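Local structure of nucleoside-triphosphatase THEP1 (Aquifex aeolicus, 1YE8) at residues A[26-31]-A[102-107]; A[30-35]-A[48-53]. The protein hydrolyses nucleoside triphosphates (ATP, GTP, CTP, TTP and UTP) to the diphosphate and phosphate, without kinase activity. One frame throughout, in Å; residues are numbered along the deposited sequence.

Contact 1 of 2, residues A[26-31]-A[102-107]; sequences KRAIGF and VIIIDE
F31 reaches across to segment 102-107 with the far end of its ring: CZ lies 4.0 Å from CG2 of I105, and CE1 comes to 3.3 Å from the carbonyl O of D106. CG of F31 stands between its own N and carbonyl carbon (chi1 72°), which carries the ring forward along the neighbouring strand; A84 and L88 of helix 77-97 pack on the same side chain. I29, I103 and I105 share this face of the sheet. On the other face A28 CB packs against I104, whose CG1 approaches to 3.9 Å while CG2 turns to the carbonyl O of F31 at 3.6 Å; V17 and V21 of helix 13-24 pack on I104. Five parallel-strand bonds, running from R27 O to D106 N, tie the backbones. I29 N meets V102 O at 3.0 Å, and I104 N meets I29 O at 2.9 Å. The chain turns a corner at G30. The last bond, D106 N to F31 O at 3.0 Å, anchors the residue whose OD2 is hydrogen-bonded to T14 OG1 and OD1 to T136 OG1. With a magnesium ion about 4 Å from the side chain of D106, the chemistry is consistent with a Walker B-like aspartate at the end of a hydrophobic strand, its backbone and both oxygens held in place.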
loop_
_atom_site.group_PDB
_atom_site.type_symbol
_atom_site.label_atom_id
_atom_site.label_comp_id
_atom_site.label_asym_id
_atom_site.label_seq_id
_atom_site.Cartn_x
_atom_site.Cartn_y
_atom_site.Cartn_z
ATOM N N LYS A 26 -15.172 8.196 -1.853
ATOM C CA LYS A 26 -15.715 6.858 -2.040
ATOM C C LYS A 26 -15.036 6.128 -3.198
ATOM O O LYS A 26 -15.251 4.928 -3.395
ATOM C CB LYS A 26 -17.235 6.930 -2.254
ATOM C CG LYS A 26 -18.021 7.368 -1.016
ATOM C CD LYS A 26 -19.500 7.483 -1.349
ATOM C CE LYS A 26 -20.359 7.623 -0.098
ATOM N NZ LYS A 26 -21.118 8.910 -0.097
ATOM N N ARG A 27 -14.197 6.829 -3.955
ATOM C CA ARG A 27 -13.454 6.177 -5.035
ATOM C C ARG A 27 -12.347 5.268 -4.501
ATOM O O ARG A 27 -11.941 4.333 -5.189
ATOM C CB ARG A 27 -12.814 7.211 -5.949
ATOM C CG ARG A 27 -13.812 8.006 -6.786
ATOM C CD ARG A 27 -13.164 9.198 -7.477
ATOM N NE ARG A 27 -12.249 8.745 -8.522
ATOM C CZ ARG A 27 -11.447 9.544 -9.210
ATOM N NH1 ARG A 27 -11.460 10.851 -8.971
ATOM N NH2 ARG A 27 -10.657 9.045 -10.148
ATOM N N ALA A 28 -11.845 5.559 -3.303
ATOM C CA ALA A 28 -10.671 4.868 -2.773
ATOM C C ALA A 28 -11.082 3.652 -1.960
ATOM O O ALA A 28 -11.893 3.777 -1.038
ATOM C CB ALA A 28 -9.852 5.818 -1.923
ATOM N N ILE A 29 -10.532 2.481 -2.300
ATOM C CA ILE A 29 -10.816 1.248 -1.543
ATOM C C ILE A 29 -9.504 0.501 -1.314
ATOM O O ILE A 29 -8.772 0.227 -2.271
ATOM C CB ILE A 29 -11.826 0.319 -2.274
ATOM C CG1 ILE A 29 -13.078 1.068 -2.761
ATOM C CG2 ILE A 29 -12.193 -0.847 -1.376
ATOM C CD1 ILE A 29 -13.887 0.288 -3.853
ATOM N N GLY A 30 -9.203 0.157 -0.065
ATOM C CA GLY A 30 -7.976 -0.572 0.229
ATOM C C GLY A 30 -7.514 -0.349 1.652
ATOM O O GLY A 30 -8.325 -0.299 2.579
ATOM N N PHE A 31 -6.208 -0.195 1.841
ATOM C CA PHE A 31 -5.678 -0.030 3.179
ATOM C C PHE A 31 -4.371 0.716 3.169
ATOM O O PHE A 31 -3.658 0.767 2.134
ATOM C CB PHE A 31 -5.532 -1.394 3.900
ATOM C CG PHE A 31 -4.407 -2.260 3.359
ATOM C CD1 PHE A 31 -3.096 -2.070 3.767
ATOM C CD2 PHE A 31 -4.669 -3.247 2.411
ATOM C CE1 PHE A 31 -2.067 -2.856 3.267
ATOM C CE2 PHE A 31 -3.635 -4.029 1.896
ATOM C CZ PHE A 31 -2.336 -3.836 2.336
ATOM N N VAL A 102 -10.250 3.489 -7.231
ATOM C CA VAL A 102 -8.796 3.428 -7.096
ATOM C C VAL A 102 -8.473 2.512 -5.927
ATOM O O VAL A 102 -8.928 2.754 -4.797
ATOM C CB VAL A 102 -8.181 4.829 -6.866
ATOM C CG1 VAL A 102 -6.661 4.730 -6.750
ATOM C CG2 VAL A 102 -8.597 5.785 -7.998
ATOM N N ILE A 103 -7.708 1.457 -6.213
ATOM C CA ILE A 103 -7.263 0.508 -5.192
ATOM C C ILE A 103 -6.102 1.122 -4.426
ATOM O O ILE A 103 -5.187 1.670 -5.038
ATOM C CB ILE A 103 -6.832 -0.825 -5.854
ATOM C CG1 ILE A 103 -7.998 -1.379 -6.702
ATOM C CG2 ILE A 103 -6.378 -1.819 -4.784
ATOM C CD1 ILE A 103 -7.625 -2.594 -7.531
ATOM N N ILE A 104 -6.127 1.002 -3.096
ATOM C CA ILE A 104 -5.112 1.623 -2.226
ATOM C C ILE A 104 -4.309 0.542 -1.509
ATOM O O ILE A 104 -4.892 -0.295 -0.826
ATOM C CB ILE A 104 -5.784 2.539 -1.171
ATOM C CG1 ILE A 104 -6.727 3.554 -1.833
ATOM C CG2 ILE A 104 -4.736 3.177 -0.279
ATOM C CD1 ILE A 104 -6.079 4.600 -2.748
ATOM N N ILE A 105 -2.983 0.542 -1.678
ATOM C CA ILE A 105 -2.152 -0.511 -1.063
ATOM C C ILE A 105 -0.896 0.111 -0.444
ATOM O O ILE A 105 0.120 0.308 -1.138
ATOM C CB ILE A 105 -1.729 -1.604 -2.106
ATOM C CG1 ILE A 105 -2.900 -2.032 -3.015
ATOM C CG2 ILE A 105 -1.147 -2.824 -1.358
ATOM C CD1 ILE A 105 -2.509 -3.094 -4.045
ATOM N N ASP A 106 -0.939 0.413 0.847
ATOM C CA ASP A 106 0.252 0.915 1.548
ATOM C C ASP A 106 0.476 -0.054 2.705
ATOM O O ASP A 106 -0.324 -0.081 3.649
ATOM C CB ASP A 106 0.017 2.357 2.042
ATOM C CG ASP A 106 1.055 2.812 3.042
ATOM O OD1 ASP A 106 2.266 2.812 2.703
ATOM O OD2 ASP A 106 0.748 3.196 4.184
ATOM N N GLU A 107 1.534 -0.868 2.678
ATOM C CA GLU A 107 2.676 -0.822 1.787
ATOM C C GLU A 107 2.915 -2.206 1.195
ATOM O O GLU A 107 2.682 -3.244 1.849
ATOM C CB GLU A 107 3.906 -0.392 2.605
ATOM C CG GLU A 107 5.186 -0.294 1.796
ATOM C CD GLU A 107 6.281 0.521 2.442
ATOM O OE1 GLU A 107 6.097 1.159 3.494
ATOM O OE2 GLU A 107 7.379 0.541 1.883
#

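Contact 2 of 2, residues A[30-35]-A[48-53]; sequences GFWTEE and RIITTE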
loop_
_atom_site.group_PDB
_atom_site.type_symbol
_atom_site.label_atom_id
_atom_site.label_comp_id
_atom_site.label_asym_id
_atom_site.label_seq_id
_atom_site.Cartn_x
_atom_site.Cartn_y
_atom_site.Cartn_z
ATOM N N GLY A 30 -9.203 0.157 -0.065
ATOM C CA GLY A 30 -7.976 -0.572 0.229
ATOM C C GLY A 30 -7.514 -0.349 1.652
ATOM O O GLY A 30 -8.325 -0.299 2.579
ATOM N N PHE A 31 -6.208 -0.195 1.841
ATOM C CA PHE A 31 -5.678 -0.030 3.179
ATOM C C PHE A 31 -4.371 0.716 3.169
ATOM O O PHE A 31 -3.658 0.767 2.134
ATOM C CB PHE A 31 -5.532 -1.394 3.900
ATOM C CG PHE A 31 -4.407 -2.260 3.359
ATOM C CD1 PHE A 31 -3.096 -2.070 3.767
ATOM C CD2 PHE A 31 -4.669 -3.247 2.411
ATOM C CE1 PHE A 31 -2.067 -2.856 3.267
ATOM C CE2 PHE A 31 -3.635 -4.029 1.896
ATOM C CZ PHE A 31 -2.336 -3.836 2.336
ATOM N N TRP A 32 -4.032 1.237 4.346
ATOM C CA TRP A 32 -2.704 1.771 4.602
ATOM C C TRP A 32 -2.164 1.227 5.912
ATOM O O TRP A 32 -2.854 0.471 6.616
ATOM C CB TRP A 32 -2.668 3.312 4.553
ATOM C CG TRP A 32 -3.555 3.994 5.573
ATOM C CD1 TRP A 32 -3.205 4.400 6.833
ATOM C CD2 TRP A 32 -4.937 4.323 5.409
ATOM N NE1 TRP A 32 -4.289 4.973 7.459
ATOM C CE2 TRP A 32 -5.366 4.936 6.610
ATOM C CE3 TRP A 32 -5.859 4.174 4.362
ATOM C CZ2 TRP A 32 -6.687 5.401 6.793
ATOM C CZ3 TRP A 32 -7.171 4.625 4.554
ATOM C CH2 TRP A 32 -7.556 5.233 5.755
ATOM N N THR A 33 -0.912 1.558 6.205
ATOM C CA THR A 33 -0.223 0.979 7.352
ATOM C C THR A 33 0.355 2.096 8.210
ATOM O O THR A 33 1.167 2.897 7.734
ATOM C CB THR A 33 0.876 0.011 6.860
ATOM O OG1 THR A 33 0.258 -1.115 6.215
ATOM C CG2 THR A 33 1.649 -0.611 8.037
ATOM N N GLU A 34 -0.095 2.172 9.457
ATOM C CA GLU A 34 0.342 3.226 10.356
ATOM C C GLU A 34 1.245 2.688 11.438
ATOM O O GLU A 34 1.075 1.566 11.902
ATOM C CB GLU A 34 -0.860 3.901 10.999
ATOM C CG GLU A 34 -1.599 4.836 10.047
ATOM C CD GLU A 34 -2.608 5.741 10.739
ATOM O OE1 GLU A 34 -2.543 5.911 11.981
ATOM O OE2 GLU A 34 -3.490 6.275 10.026
ATOM N N GLU A 35 2.214 3.499 11.845
ATOM C CA GLU A 35 3.063 3.152 12.975
ATOM C C GLU A 35 2.244 3.131 14.263
ATOM O O GLU A 35 1.326 3.948 14.457
ATOM C CB GLU A 35 4.212 4.163 13.111
ATOM C CG GLU A 35 5.100 4.308 11.877
ATOM C CD GLU A 35 6.146 5.403 12.031
ATOM O OE1 GLU A 35 5.773 6.547 12.387
ATOM O OE2 GLU A 35 7.337 5.113 11.790
ATOM N N ARG A 48 0.118 -1.049 12.295
ATOM C CA ARG A 48 -1.310 -1.313 12.262
ATOM C C ARG A 48 -1.823 -1.161 10.835
ATOM O O ARG A 48 -1.569 -0.155 10.191
ATOM C CB ARG A 48 -2.037 -0.312 13.187
ATOM C CG ARG A 48 -3.475 -0.658 13.495
ATOM C CD ARG A 48 -4.191 0.345 14.392
ATOM N NE ARG A 48 -3.287 1.194 15.158
ATOM C CZ ARG A 48 -3.102 1.130 16.480
ATOM N NH1 ARG A 48 -3.746 0.244 17.230
ATOM N NH2 ARG A 48 -2.258 1.967 17.055
ATOM N N ILE A 49 -2.548 -2.149 10.344
ATOM C CA ILE A 49 -3.254 -1.995 9.066
ATOM C C ILE A 49 -4.565 -1.267 9.348
ATOM O O ILE A 49 -5.251 -1.573 10.329
ATOM C CB ILE A 49 -3.475 -3.376 8.349
ATOM C CG1 ILE A 49 -4.299 -3.181 7.068
ATOM C CG2 ILE A 49 -4.091 -4.416 9.289
ATOM C CD1 ILE A 49 -4.297 -4.374 6.125
ATOM N N ILE A 50 -4.886 -0.269 8.525
ATOM C CA ILE A 50 -6.134 0.481 8.646
ATOM C C ILE A 50 -6.780 0.458 7.268
ATOM O O ILE A 50 -6.146 0.857 6.293
ATOM C CB ILE A 50 -5.860 1.928 9.098
ATOM C CG1 ILE A 50 -5.098 1.912 10.441
ATOM C CG2 ILE A 50 -7.182 2.699 9.190
ATOM C CD1 ILE A 50 -4.924 3.265 11.135
ATOM N N THR A 51 -8.009 -0.044 7.164
ATOM C CA THR A 51 -8.680 -0.056 5.873
ATOM C C THR A 51 -9.456 1.222 5.594
ATOM O O THR A 51 -9.698 2.027 6.490
ATOM C CB THR A 51 -9.607 -1.256 5.696
ATOM O OG1 THR A 51 -10.795 -1.038 6.484
ATOM C CG2 THR A 51 -8.950 -2.567 6.199
ATOM N N THR A 52 -9.881 1.382 4.349
ATOM C CA THR A 52 -10.749 2.490 3.986
ATOM C C THR A 52 -12.138 2.389 4.624
ATOM O O THR A 52 -12.916 3.340 4.494
ATOM C CB THR A 52 -10.896 2.573 2.470
ATOM O OG1 THR A 52 -11.133 1.261 1.939
ATOM C CG2 THR A 52 -9.592 3.077 1.818
ATOM N N GLU A 53 -12.443 1.286 5.317
ATOM C CA GLU A 53 -13.686 1.173 6.103
ATOM C C GLU A 53 -13.455 1.378 7.584
ATOM O O GLU A 53 -14.379 1.213 8.391
ATOM C CB GLU A 53 -14.392 -0.169 5.856
ATOM C CG GLU A 53 -14.903 -0.348 4.443
ATOM C CD GLU A 53 -15.853 0.746 3.964
ATOM O OE1 GLU A 53 -16.501 1.452 4.798
ATOM O OE2 GLU A 53 -15.960 0.902 2.733
HETATM O O HOH W 1 -1.648 3.618 14.612
#
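W32 lays its indole across I50, its antiparallel partner. From CB onward, a chi1 of 61° swings the ring system back over the neighbouring strand. CD2 and CE3 each lie 3.8 Å from the carbonyl O of I50, which is over one face, and the five-membered ring takes a CH-pi contact from I50 CB. CZ2 meets I50 CG2 at 3.6 Å; farther round, CH2 nears T51 O and CZ3 has T52 CG2 4.0 Å away at the ring edge. W32 NE1 donates to E34 OE2 at 3.0 Å, the carboxylate oxygen lying close to the indole plane; the same OE2 forms a salt bridge with K18. I50 CD1 closes on E34 CD at 3.4 Å. On the opposite face of the hairpin, I49 CD1 sits over the F31 ring, 3.7 Å from its centroid. At the G30 end, T52 OG1 accepts from G30 N at 3.0 Å and T52 N bonds back to G30 O, while T51 OG1 takes the amide of E53 in an ST turn. Alternating hydrogen-bonded and non-hydrogen-bonded pairs make this an antiparallel beta hairpin with a long connection, its W32 face packed on helix 13-24, the helix that follows the P-loop.

How the contacts relate
The centres of the two contacts are about 9 Å apart, and both contacts include G30 and F31. Along the chain, strand 28-29 at one edge of the parallel sheet turns a corner at G30 into strand 31-36; strand 46-51 comes next, after a connection that is partly unmodelled, while strand 102-105 comes only after the rest of the antiparallel sheet and helix 77-97. F31 serves both contacts. D106 O is probably hydrogen-bonded to T33 OG1 (2.8 Å), and D106 OD2 packs on W32 CB. The antiparallel sheet is thus joined to the RecA-like core beside the presumed nucleotide site, next to D106.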